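Local structure of neutral ceramidase (Pseudomonas aeruginosa, 2ZWS) at residues R145-S150 and S186-N191; E289-E294 and I400-L405; R422-A427 and L478-A483. The protein cleaves the N-acyl bond of ceramides to give sphingosine and a free fatty acid, and also catalyses the reverse synthesis, using one zinc ion per subunit. All coordinates share one frame; numbering follows the deposited sequence.

Interaction 1: residues R145-S150 and S186-N191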
ATOM      1  N   ARG A 145       8.395  19.500  16.408  1.00 15.00           N
ATOM      2  CA  ARG A 145       7.654  20.450  15.599  1.00 14.57           C
ATOM      3  C   ARG A 145       7.237  19.762  14.307  1.00 14.08           C
ATOM      4  O   ARG A 145       7.894  18.813  13.830  1.00 14.57           O
ATOM      5  CB  ARG A 145       8.547  21.627  15.244  1.00 13.75           C
ATOM      6  CG  ARG A 145       9.030  22.357  16.498  1.00 15.96           C
ATOM      7  CD  ARG A 145      10.074  23.412  16.203  1.00 17.06           C
ATOM      8  NE  ARG A 145       9.535  24.622  15.590  1.00 17.06           N
ATOM      9  CZ  ARG A 145      10.256  25.730  15.368  1.00 18.28           C
ATOM     10  NH1 ARG A 145       9.691  26.803  14.836  1.00 20.41           N
ATOM     11  NH2 ARG A 145      11.557  25.759  15.683  1.00 18.47           N
ATOM     12  N   LEU A 146       6.143  20.249  13.761  1.00 14.30           N
ATOM     13  CA  LEU A 146       5.603  19.763  12.488  1.00 15.23           C
ATOM     14  C   LEU A 146       5.634  20.887  11.463  1.00 14.43           C
ATOM     15  O   LEU A 146       5.224  22.023  11.746  1.00 14.68           O
ATOM     16  CB  LEU A 146       4.168  19.265  12.678  1.00 15.97           C
ATOM     17  CG  LEU A 146       3.908  17.790  13.077  1.00 19.50           C
ATOM     18  CD1 LEU A 146       4.864  17.218  14.076  1.00 23.58           C
ATOM     19  CD2 LEU A 146       2.480  17.593  13.574  1.00 17.53           C
ATOM     20  N   PHE A 147       6.128  20.569  10.281  1.00 13.74           N
ATOM     21  CA  PHE A 147       6.048  21.508   9.166  1.00 14.19           C
ATOM     22  C   PHE A 147       5.304  20.938   7.978  1.00 13.53           C
ATOM     23  O   PHE A 147       5.327  19.721   7.745  1.00 14.44           O
ATOM     24  CB  PHE A 147       7.441  21.979   8.734  1.00 14.58           C
ATOM     25  CG  PHE A 147       8.136  22.792   9.772  1.00 16.44           C
ATOM     26  CD1 PHE A 147       8.153  24.171   9.665  1.00 17.62           C
ATOM     27  CD2 PHE A 147       8.729  22.190  10.870  1.00 16.68           C
ATOM     28  CE1 PHE A 147       8.795  24.946  10.654  1.00 17.54           C
ATOM     29  CE2 PHE A 147       9.358  22.970  11.879  1.00 18.35           C
ATOM     30  CZ  PHE A 147       9.367  24.341  11.756  1.00 17.47           C
ATOM     31  N   TYR A 148       4.670  21.827   7.240  1.00 14.09           N
ATOM     32  CA  TYR A 148       3.937  21.465   6.023  1.00 13.44           C
ATOM     33  C   TYR A 148       4.514  22.235   4.823  1.00 13.73           C
ATOM     34  O   TYR A 148       4.860  23.416   4.943  1.00 14.04           O
ATOM     35  CB  TYR A 148       2.452  21.808   6.183  1.00 15.30           C
ATOM     36  CG  TYR A 148       1.680  21.616   4.904  1.00 16.38           C
ATOM     37  CD1 TYR A 148       1.588  22.653   3.990  1.00 18.81           C
ATOM     38  CD2 TYR A 148       1.074  20.396   4.595  1.00 19.20           C
ATOM     39  CE1 TYR A 148       0.918  22.489   2.809  1.00 20.38           C
ATOM     40  CE2 TYR A 148       0.373  20.236   3.405  1.00 19.52           C
ATOM     41  CZ  TYR A 148       0.312  21.287   2.538  1.00 19.42           C
ATOM     42  OH  TYR A 148      -0.362  21.154   1.345  1.00 22.42           O
ATOM     43  N   GLY A 149       4.592  21.584   3.667  1.00 12.76           N
ATOM     44  CA  GLY A 149       4.909  22.299   2.433  1.00 13.41           C
ATOM     45  C   GLY A 149       4.301  21.582   1.256  1.00 14.34           C
ATOM     46  O   GLY A 149       3.896  20.428   1.374  1.00 13.79           O
ATOM     47  N   SER A 150       4.263  22.273   0.121  1.00 14.57           N
ATOM     48  CA  SER A 150       3.789  21.672  -1.109  1.00 15.71           C
ATOM     49  C   SER A 150       4.596  22.180  -2.303  1.00 15.49           C
ATOM     50  O   SER A 150       5.305  23.211  -2.207  1.00 16.12           O
ATOM     51  CB  SER A 150       2.296  21.933  -1.278  1.00 17.37           C
ATOM     52  OG  SER A 150       2.045  23.291  -1.589  1.00 20.17           O
ATOM     53  N   SER A 186       6.440  17.196   7.581  1.00 13.09           N
ATOM     54  CA  SER A 186       7.714  16.800   8.134  0.50 13.19           C
ATOM     55  C   SER A 186       7.697  16.862   9.640  1.00 12.78           C
ATOM     56  O   SER A 186       7.004  17.697  10.247  1.00 12.44           O
ATOM     57  CB  SER A 186       8.856  17.621   7.544  0.50 13.74           C
ATOM     58  OG  SER A 186       8.574  19.005   7.631  0.50 14.35           O
ATOM     59  N   PHE A 187       8.453  15.928  10.221  1.00 12.16           N
ATOM     60  CA  PHE A 187       8.533  15.752  11.654  1.00 12.48           C
ATOM     61  C   PHE A 187       9.933  16.129  12.107  1.00 13.47           C
ATOM     62  O   PHE A 187      10.908  15.425  11.805  1.00 13.16           O
ATOM     63  CB  PHE A 187       8.211  14.312  12.021  1.00 13.11           C
ATOM     64  CG  PHE A 187       6.821  13.900  11.662  1.00 11.21           C
ATOM     65  CD1 PHE A 187       6.494  13.555  10.345  1.00 14.54           C
ATOM     66  CD2 PHE A 187       5.818  13.899  12.624  1.00 13.41           C
ATOM     67  CE1 PHE A 187       5.184  13.180   9.998  1.00 15.22           C
ATOM     68  CE2 PHE A 187       4.508  13.498  12.299  1.00 13.93           C
ATOM     69  CZ  PHE A 187       4.189  13.162  10.979  1.00 13.94           C
ATOM     70  N   VAL A 188      10.014  17.240  12.835  1.00 13.28           N
ATOM     71  CA  VAL A 188      11.321  17.828  13.190  1.00 13.99           C
ATOM     72  C   VAL A 188      11.520  17.655  14.694  1.00 14.38           C
ATOM     73  O   VAL A 188      10.656  18.045  15.492  1.00 14.90           O
ATOM     74  CB  VAL A 188      11.399  19.315  12.742  1.00 14.54           C
ATOM     75  CG1 VAL A 188      12.669  20.013  13.275  1.00 15.12           C
ATOM     76  CG2 VAL A 188      11.317  19.437  11.209  1.00 14.63           C
ATOM     77  N   ASP A 189      12.636  17.046  15.088  1.00 14.77           N
ATOM     78  CA  ASP A 189      12.880  16.751  16.490  1.00 15.33           C
ATOM     79  C   ASP A 189      13.416  17.966  17.281  1.00 15.57           C
ATOM     80  O   ASP A 189      13.640  19.047  16.721  1.00 16.08           O
ATOM     81  CB  ASP A 189      13.771  15.511  16.628  1.00 15.52           C
ATOM     82  CG  ASP A 189      15.200  15.743  16.167  1.00 17.61           C
ATOM     83  OD1 ASP A 189      15.641  16.921  16.026  1.00 16.13           O
ATOM     84  OD2 ASP A 189      15.902  14.718  15.975  1.00 19.67           O
ATOM     85  N   ALA A 190      13.638  17.760  18.579  1.00 16.84           N
ATOM     86  CA  ALA A 190      14.107  18.808  19.483  1.00 17.78           C
ATOM     87  C   ALA A 190      15.490  19.359  19.123  1.00 18.46           C
ATOM     88  O   ALA A 190      15.917  20.365  19.699  1.00 19.12           O
ATOM     89  CB  ALA A 190      14.105  18.270  20.893  1.00 19.04           C
ATOM     90  N   ASN A 191      16.169  18.712  18.174  1.00 19.15           N
ATOM     91  CA  ASN A 191      17.455  19.191  17.622  1.00 19.89           C
ATOM     92  C   ASN A 191      17.476  20.211  16.442  1.00 21.14           C
ATOM     93  O   ASN A 191      18.534  20.458  15.920  1.00 21.37           O
ATOM     94  CB  ASN A 191      18.460  18.039  17.378  1.00 20.70           C
ATOM     95  CG  ASN A 191      18.877  17.311  18.654  1.00 22.16           C
ATOM     96  OD1 ASN A 191      19.074  17.918  19.717  1.00 23.74           O
ATOM     97  ND2 ASN A 191      19.042  15.994  18.541  1.00 23.54           N
TER
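Phe-147 packs its ring on Val-188 across an antiparallel pair of strands, with Ser-186 directly opposite its CB. The chi1 of -66° places CG anti to the residue's own carbonyl carbon and lays the ring along the sheet toward the next cross-strand residue. There CD2 of Phe-147 meets CG2 of Val-188 at 3.8 Å and CE2 meets the same methyl at 4.1 Å, the two side chains approaching at a slant. At the tip, CZ sits 3.6 Å above one face of the guanidinium of Arg-145, offset toward the rim of that group. NH1 of Arg-145 also makes a salt bridge with Glu-290, which is consistent with a fixed orientation of the guanidinium.

Leu-146 and Phe-187 form the non-hydrogen-bonded pair, and their side chains leave the other face side by side in the same direction. CD1 of Leu-146 comes within 3.7 Å of CD2 of Phe-187. Beyond them Phe-7 meets the Phe-187 ring edge-to-face, and Phe-45 and Ile-47 add to the same layer.

The backbone fixes this register. Arg-145 and Val-188 exchange two 2.8 Å bonds, N of each to O of the other, while Phe-147 N reaches Ser-186 O at 3.0 Å and Ser-186 N reaches Phe-147 O at 2.8 Å. Alternating hydrogen-bonded and non-hydrogen-bonded pairs of this kind are the signature of regular antiparallel sheet, here joining strands 142-152 and 181-189 within the large mixed sheet of the N-terminal ceramidase region.

Interaction 2: residues E289-E294 and I400-L405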
ATOM      1  N   GLU A 289       5.878  25.999   6.129  1.00 17.41           N
ATOM      2  CA  GLU A 289       4.907  26.561   7.052  1.00 18.41           C
ATOM      3  C   GLU A 289       4.896  25.696   8.299  1.00 17.79           C
ATOM      4  O   GLU A 289       4.696  24.492   8.185  1.00 18.45           O
ATOM      5  CB  GLU A 289       3.549  26.444   6.379  1.00 20.07           C
ATOM      6  CG  GLU A 289       2.403  27.099   7.052  1.00 23.85           C
ATOM      7  CD  GLU A 289       1.151  26.910   6.234  1.00 26.80           C
ATOM      8  OE1 GLU A 289       0.059  26.895   6.824  1.00 28.82           O
ATOM      9  OE2 GLU A 289       1.273  26.779   4.991  1.00 28.26           O
ATOM     10  N   GLU A 290       5.093  26.265   9.485  1.00 16.28           N
ATOM     11  CA  GLU A 290       4.959  25.445  10.696  1.00 16.16           C
ATOM     12  C   GLU A 290       3.482  25.125  10.956  1.00 15.90           C
ATOM     13  O   GLU A 290       2.626  26.016  10.877  1.00 15.27           O
ATOM     14  CB  GLU A 290       5.589  26.095  11.933  1.00 16.67           C
ATOM     15  CG  GLU A 290       5.566  25.161  13.130  1.00 15.83           C
ATOM     16  CD  GLU A 290       6.430  25.614  14.276  1.00 17.26           C
ATOM     17  OE1 GLU A 290       6.881  26.783  14.254  1.00 20.60           O
ATOM     18  OE2 GLU A 290       6.620  24.804  15.209  1.00 17.34           O
ATOM     19  N   VAL A 291       3.205  23.861  11.264  1.00 15.22           N
ATOM     20  CA  VAL A 291       1.863  23.419  11.666  1.00 15.59           C
ATOM     21  C   VAL A 291       1.672  23.727  13.146  1.00 16.02           C
ATOM     22  O   VAL A 291       2.461  23.318  13.987  1.00 16.35           O
ATOM     23  CB  VAL A 291       1.694  21.920  11.376  1.00 15.86           C
ATOM     24  CG1 VAL A 291       0.328  21.399  11.866  1.00 16.61           C
ATOM     25  CG2 VAL A 291       1.867  21.658   9.883  1.00 16.04           C
ATOM     26  N   LEU A 292       0.625  24.485  13.446  1.00 16.06           N
ATOM     27  CA  LEU A 292       0.269  24.854  14.805  1.00 16.79           C
ATOM     28  C   LEU A 292      -1.227  24.755  15.022  1.00 16.43           C
ATOM     29  O   LEU A 292      -2.023  25.046  14.117  1.00 17.19           O
ATOM     30  CB  LEU A 292       0.712  26.296  15.104  1.00 17.25           C
ATOM     31  CG  LEU A 292       2.221  26.547  15.026  1.00 19.11           C
ATOM     32  CD1 LEU A 292       2.512  28.047  15.086  1.00 19.71           C
ATOM     33  CD2 LEU A 292       2.967  25.783  16.120  1.00 18.16           C
ATOM     34  N   GLY A 293      -1.605  24.355  16.224  1.00 16.50           N
ATOM     35  CA  GLY A 293      -3.018  24.293  16.585  1.00 16.64           C
ATOM     36  C   GLY A 293      -3.475  22.902  16.994  1.00 16.90           C
ATOM     37  O   GLY A 293      -2.665  21.956  17.117  1.00 17.07           O
ATOM     38  N   GLU A 294      -4.781  22.781  17.200  1.00 16.83           N
ATOM     39  CA  GLU A 294      -5.358  21.588  17.800  1.00 17.98           C
ATOM     40  C   GLU A 294      -5.264  20.352  16.921  1.00 16.55           C
ATOM     41  O   GLU A 294      -5.144  20.457  15.708  1.00 16.25           O
ATOM     42  CB  GLU A 294      -6.814  21.837  18.185  1.00 18.99           C
ATOM     43  CG  GLU A 294      -7.753  21.899  17.029  1.00 21.45           C
ATOM     44  CD  GLU A 294      -9.220  22.089  17.438  1.00 22.62           C
ATOM     45  OE1 GLU A 294      -9.899  22.856  16.749  1.00 29.24           O
ATOM     46  OE2 GLU A 294      -9.707  21.474  18.409  1.00 26.84           O
ATOM     47  N   ILE A 400      -5.003  18.495  11.846  1.00 14.83           N
ATOM     48  CA  ILE A 400      -3.673  18.594  12.422  1.00 15.52           C
ATOM     49  C   ILE A 400      -3.273  20.074  12.297  1.00 15.06           C
ATOM     50  O   ILE A 400      -2.799  20.500  11.242  1.00 15.31           O
ATOM     51  CB  ILE A 400      -2.650  17.648  11.697  1.00 16.21           C
ATOM     52  CG1 ILE A 400      -3.149  16.192  11.668  1.00 16.10           C
ATOM     53  CG2 ILE A 400      -1.300  17.734  12.367  1.00 17.26           C
ATOM     54  CD1 ILE A 400      -2.365  15.298  10.686  1.00 16.34           C
ATOM     55  N   GLY A 401      -3.546  20.871  13.337  1.00 15.20           N
ATOM     56  CA  GLY A 401      -3.371  22.325  13.211  1.00 15.80           C
ATOM     57  C   GLY A 401      -4.184  22.912  12.061  1.00 14.91           C
ATOM     58  O   GLY A 401      -5.402  22.660  11.955  1.00 16.10           O
ATOM     59  N   GLN A 402      -3.539  23.673  11.175  1.00 14.05           N
ATOM     60  CA  GLN A 402      -4.277  24.250  10.024  1.00 14.12           C
ATOM     61  C   GLN A 402      -4.444  23.274   8.860  1.00 14.17           C
ATOM     62  O   GLN A 402      -4.899  23.664   7.775  1.00 14.57           O
ATOM     63  CB  GLN A 402      -3.585  25.532   9.531  1.00 14.16           C
ATOM     64  CG  GLN A 402      -2.240  25.294   8.813  1.00 15.30           C
ATOM     65  CD  GLN A 402      -0.995  25.421   9.699  1.00 16.70           C
ATOM     66  OE1 GLN A 402       0.051  25.898   9.228  1.00 19.51           O
ATOM     67  NE2 GLN A 402      -1.073  24.960  10.935  1.00 14.29           N
ATOM     68  N   LEU A 403      -4.046  22.019   9.074  1.00 14.73           N
ATOM     69  CA  LEU A 403      -4.195  20.966   8.055  0.60 13.95           C
ATOM     70  C   LEU A 403      -5.398  20.099   8.325  1.00 13.68           C
ATOM     71  O   LEU A 403      -5.702  19.796   9.473  1.00 14.62           O
ATOM     72  CB  LEU A 403      -3.006  20.013   8.075  0.60 14.00           C
ATOM     73  CG  LEU A 403      -1.624  20.623   8.035  0.60 13.27           C
ATOM     74  CD1 LEU A 403      -0.595  19.483   7.989  0.60 14.77           C
ATOM     75  CD2 LEU A 403      -1.476  21.548   6.840  0.60 11.80           C
ATOM     76  N   GLU A 404      -6.071  19.693   7.255  1.00 13.14           N
ATOM     77  CA  GLU A 404      -7.041  18.602   7.384  1.00 14.17           C
ATOM     78  C   GLU A 404      -6.645  17.507   6.436  1.00 13.72           C
ATOM     79  O   GLU A 404      -6.289  17.773   5.295  1.00 15.32           O
ATOM     80  CB  GLU A 404      -8.472  19.037   7.097  1.00 14.95           C
ATOM     81  CG  GLU A 404      -9.153  19.645   8.290  1.00 18.10           C
ATOM     82  CD  GLU A 404     -10.607  20.043   8.022  1.00 17.17           C
ATOM     83  OE1 GLU A 404     -10.967  20.365   6.855  1.00 20.27           O
ATOM     84  OE2 GLU A 404     -11.380  20.056   9.003  1.00 21.44           O
ATOM     85  N   LEU A 405      -6.701  16.279   6.941  1.00 12.99           N
ATOM     86  CA  LEU A 405      -6.291  15.107   6.195  1.00 13.90           C
ATOM     87  C   LEU A 405      -7.535  14.230   6.077  1.00 13.12           C
ATOM     88  O   LEU A 405      -8.149  13.855   7.075  1.00 14.22           O
ATOM     89  CB  LEU A 405      -5.173  14.402   6.970  1.00 13.03           C
ATOM     90  CG  LEU A 405      -4.709  13.042   6.457  1.00 14.51           C
ATOM     91  CD1 LEU A 405      -4.159  13.117   5.018  1.00 14.60           C
ATOM     92  CD2 LEU A 405      -3.686  12.426   7.394  1.00 15.26           C
TER
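Glu-289 and Gln-402 approach each other from opposite directions, their carboxylate and amide planes 28° apart. The glutamate is stretched out, with chi1 and chi2 both near 180°, and its carboxylate lies against the end of the Gln-402 side chain; one carboxylate oxygen, OE2, is taken by His-435. Gln-402 bends at chi2, which swings its amide across the backbone of Glu-290 to Leu-292 and wedges it between that chain and the carboxylate.

Val-291 provides the apolar counterpart. Its two methyls divide the work: CG1 sits 3.3 Å from Ile-400 O and 4.0 Å from Ile-400 CG2, while CG2 turns to Leu-403. In one of that leucine's two modelled conformers the two side chains cross at about a right angle, a less certain detail.

The closest pair of CA atoms is glycine to glycine, Gly-293 CA and Gly-401 CA lying 3.9 Å apart. Gly-401 takes the second position of a type II' turn from Ile-400 to Leu-403, where positive phi favours glycine, and its N donates to Glu-294 O at 2.9 Å with an N-H...O angle of 150°.

The turn joins strands 392-400 and 403-407. Strand 289-291 is flanked by strand 142-152, from which Leu-146 and Tyr-148 pack on Val-291. Leu-403 rests against His-435 of strand 435-439, the neighbour of strand 403-407, and Leu-185 of strand 181-189 touches both Val-291 and Leu-403.

Interaction 3: residues R422-A427 and L478-A483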
ATOM      1  N   ARG A 422     -11.717  20.985  -2.666  1.00 17.52           N
ATOM      2  CA  ARG A 422     -12.240  22.356  -2.794  0.60 18.17           C
ATOM      3  C   ARG A 422     -13.431  22.585  -1.879  1.00 17.48           C
ATOM      4  O   ARG A 422     -13.546  23.625  -1.227  1.00 18.08           O
ATOM      5  CB  ARG A 422     -12.681  22.637  -4.229  0.60 18.62           C
ATOM      6  CG  ARG A 422     -11.548  22.845  -5.204  0.60 19.69           C
ATOM      7  CD  ARG A 422     -12.058  22.916  -6.633  0.60 22.10           C
ATOM      8  NE  ARG A 422     -10.937  23.162  -7.525  0.60 24.96           N
ATOM      9  CZ  ARG A 422     -10.947  22.975  -8.837  0.60 26.71           C
ATOM     10  NH1 ARG A 422     -12.030  22.511  -9.451  0.60 25.84           N
ATOM     11  NH2 ARG A 422      -9.849  23.241  -9.527  0.60 26.08           N
ATOM     12  N   ALA A 423     -14.348  21.616  -1.882  1.00 16.94           N
ATOM     13  CA  ALA A 423     -15.593  21.746  -1.122  1.00 16.85           C
ATOM     14  C   ALA A 423     -15.297  21.753   0.380  1.00 16.36           C
ATOM     15  O   ALA A 423     -15.866  22.543   1.138  1.00 16.40           O
ATOM     16  CB  ALA A 423     -16.537  20.640  -1.483  1.00 17.10           C
ATOM     17  N   VAL A 424     -14.393  20.868   0.808  1.00 16.01           N
ATOM     18  CA  VAL A 424     -13.981  20.802   2.202  1.00 15.76           C
ATOM     19  C   VAL A 424     -13.205  22.051   2.630  1.00 16.66           C
ATOM     20  O   VAL A 424     -13.476  22.608   3.706  1.00 17.89           O
ATOM     21  CB  VAL A 424     -13.191  19.513   2.485  1.00 14.32           C
ATOM     22  CG1 VAL A 424     -12.455  19.577   3.865  1.00 14.41           C
ATOM     23  CG2 VAL A 424     -14.119  18.303   2.389  1.00 14.42           C
ATOM     24  N   GLN A 425     -12.271  22.515   1.798  1.00 16.96           N
ATOM     25  CA  GLN A 425     -11.561  23.754   2.121  1.00 17.28           C
ATOM     26  C   GLN A 425     -12.541  24.934   2.273  1.00 17.36           C
ATOM     27  O   GLN A 425     -12.384  25.757   3.182  1.00 17.79           O
ATOM     28  CB  GLN A 425     -10.457  24.059   1.088  1.00 17.97           C
ATOM     29  CG  GLN A 425      -9.699  25.385   1.353  1.00 19.10           C
ATOM     30  CD  GLN A 425      -8.974  25.404   2.680  1.00 21.50           C
ATOM     31  OE1 GLN A 425      -7.943  24.750   2.860  1.00 23.34           O
ATOM     32  NE2 GLN A 425      -9.508  26.161   3.618  1.00 22.69           N
ATOM     33  N   ALA A 426     -13.548  25.012   1.407  1.00 17.48           N
ATOM     34  CA  ALA A 426     -14.547  26.095   1.530  1.00 18.37           C
ATOM     35  C   ALA A 426     -15.299  25.997   2.860  1.00 18.79           C
ATOM     36  O   ALA A 426     -15.486  27.004   3.538  1.00 20.35           O
ATOM     37  CB  ALA A 426     -15.510  26.106   0.318  1.00 18.88           C
ATOM     38  N   ALA A 427     -15.698  24.788   3.245  1.00 18.52           N
ATOM     39  CA  ALA A 427     -16.423  24.571   4.490  1.00 19.18           C
ATOM     40  C   ALA A 427     -15.546  24.789   5.721  1.00 19.44           C
ATOM     41  O   ALA A 427     -16.034  25.217   6.769  1.00 20.75           O
ATOM     42  CB  ALA A 427     -17.048  23.177   4.513  1.00 18.94           C
ATOM     43  N   LEU A 478     -20.624  13.605   1.969  1.00 13.54           N
ATOM     44  CA  LEU A 478     -20.182  12.981   3.218  1.00 13.57           C
ATOM     45  C   LEU A 478     -19.010  13.737   3.848  1.00 13.71           C
ATOM     46  O   LEU A 478     -18.993  13.990   5.071  1.00 14.28           O
ATOM     47  CB  LEU A 478     -19.823  11.520   2.974  1.00 13.86           C
ATOM     48  CG  LEU A 478     -21.010  10.618   2.615  1.00 15.41           C
ATOM     49  CD1 LEU A 478     -20.528   9.245   2.181  1.00 14.49           C
ATOM     50  CD2 LEU A 478     -22.021  10.503   3.732  1.00 15.88           C
ATOM     51  N   PHE A 479     -18.017  14.065   3.026  1.00 12.92           N
ATOM     52  CA  PHE A 479     -16.876  14.834   3.517  1.00 13.24           C
ATOM     53  C   PHE A 479     -17.223  16.267   3.900  1.00 13.37           C
ATOM     54  O   PHE A 479     -16.680  16.802   4.877  1.00 14.18           O
ATOM     55  CB  PHE A 479     -15.712  14.761   2.525  1.00 12.69           C
ATOM     56  CG  PHE A 479     -14.919  13.484   2.626  1.00 11.14           C
ATOM     57  CD1 PHE A 479     -14.128  13.246   3.755  1.00 12.51           C
ATOM     58  CD2 PHE A 479     -14.949  12.514   1.615  1.00 12.32           C
ATOM     59  CE1 PHE A 479     -13.383  12.071   3.888  1.00 12.53           C
ATOM     60  CE2 PHE A 479     -14.165  11.316   1.760  1.00 10.58           C
ATOM     61  CZ  PHE A 479     -13.395  11.115   2.911  1.00 12.69           C
ATOM     62  N   VAL A 480     -18.091  16.927   3.128  1.00 13.38           N
ATOM     63  CA  VAL A 480     -18.478  18.292   3.509  1.00 15.22           C
ATOM     64  C   VAL A 480     -19.230  18.278   4.839  1.00 14.98           C
ATOM     65  O   VAL A 480     -18.928  19.090   5.744  1.00 16.31           O
ATOM     66  CB  VAL A 480     -19.293  18.982   2.395  1.00 15.95           C
ATOM     67  CG1 VAL A 480     -20.018  20.233   2.940  1.00 17.34           C
ATOM     68  CG2 VAL A 480     -18.342  19.355   1.278  1.00 16.34           C
ATOM     69  N   ASP A 481     -20.161  17.337   4.987  1.00 16.07           N
ATOM     70  CA  ASP A 481     -20.927  17.252   6.230  1.00 16.32           C
ATOM     71  C   ASP A 481     -19.992  17.000   7.433  1.00 15.67           C
ATOM     72  O   ASP A 481     -20.161  17.597   8.506  1.00 15.67           O
ATOM     73  CB  ASP A 481     -22.046  16.200   6.126  1.00 17.32           C
ATOM     74  CG  ASP A 481     -23.208  16.648   5.216  1.00 18.54           C
ATOM     75  OD1 ASP A 481     -23.208  17.817   4.760  1.00 21.57           O
ATOM     76  OD2 ASP A 481     -24.130  15.830   4.969  1.00 20.83           O
ATOM     77  N   MET A 482     -18.971  16.157   7.232  1.00 14.71           N
ATOM     78  CA  MET A 482     -18.005  15.871   8.299  1.00 14.79           C
ATOM     79  C   MET A 482     -17.190  17.119   8.623  1.00 14.94           C
ATOM     80  O   MET A 482     -16.955  17.418   9.788  1.00 15.65           O
ATOM     81  CB  MET A 482     -17.090  14.714   7.898  1.00 14.28           C
ATOM     82  CG  MET A 482     -16.101  14.362   9.014  1.00 15.51           C
ATOM     83  SD  MET A 482     -15.352  12.746   8.696  1.00 15.11           S
ATOM     84  CE  MET A 482     -16.715  11.656   9.147  1.00 14.36           C
ATOM     85  N   ALA A 483     -16.787  17.864   7.590  1.00 14.99           N
ATOM     86  CA  ALA A 483     -16.005  19.095   7.777  1.00 15.43           C
ATOM     87  C   ALA A 483     -16.822  20.123   8.569  1.00 16.09           C
ATOM     88  O   ALA A 483     -16.295  20.826   9.441  1.00 15.58           O
ATOM     89  CB  ALA A 483     -15.601  19.687   6.413  1.00 16.37           C
TER
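Ala-423 and Val-480 make the tightest touch between two nearly parallel helices, CB of the alanine lying 3.5 Å from CG2 of the valine. Next to them Val-424 reaches across with both branches. Its CG2 meets CB of Phe-479 at 3.9 Å, while CG1, anti to the backbone N (chi1 166°), meets CB of Ala-483 at 4.0 Å. One turn further along, the methyls of Ala-427 and Ala-483 face each other, CB to CB, at 4.2 Å. No hydrogen bond crosses between the two segments, and the contact is made mainly by apolar side chains. Three alanines keep the partners short, and the axes of segments 422-427 and 478-483 approach to 8.9 Å, with 18° between their directions.

The next shell backs these groups. The Phe-479 ring leads away from the helix-helix seam and rests on Ile-395 and Leu-406, and Val-424 comes down on Met-397 and the same Leu-406. Strands 392-400 and 403-407 thus form a common floor beneath both helices. Past the seam, Arg-487 NH1 bonds to Ala-427 O, a polar tie between the two helices beyond their apolar strip.

Helix 414-428 lies in the connection between strands 403-407 and 435-439, which are parallel neighbours in the sheet: a beta-alpha-beta crossover. With helix 471-488 packed alongside, it gives the layered alpha/beta architecture in which paired helices cover one face of a mixed sheet.

Followed from the N terminus, the three contacts come strictly in series, none nested in or crossing another. Interaction 1 closes a loop of 35 residues between two sheet neighbours. Interaction 2 closes the longest, 105 residues, bringing the short strand 289-291 against the turn at 400-403. Interaction 3 closes 50 residues between two helices. Interactions 1 and 2 are joined directly: strand 289-291 pairs with strand 142-152, with probable hydrogen bonds from Val-291 N to Leu-146 O and from Tyr-148 N to Glu-289 O. Interactions 2 and 3 touch where Glu-404 packs on Val-424. Together they run from the large mixed sheet holding strands 142-152 and 289-291, through the smaller one holding 392-400 and 403-407, to its helical cover.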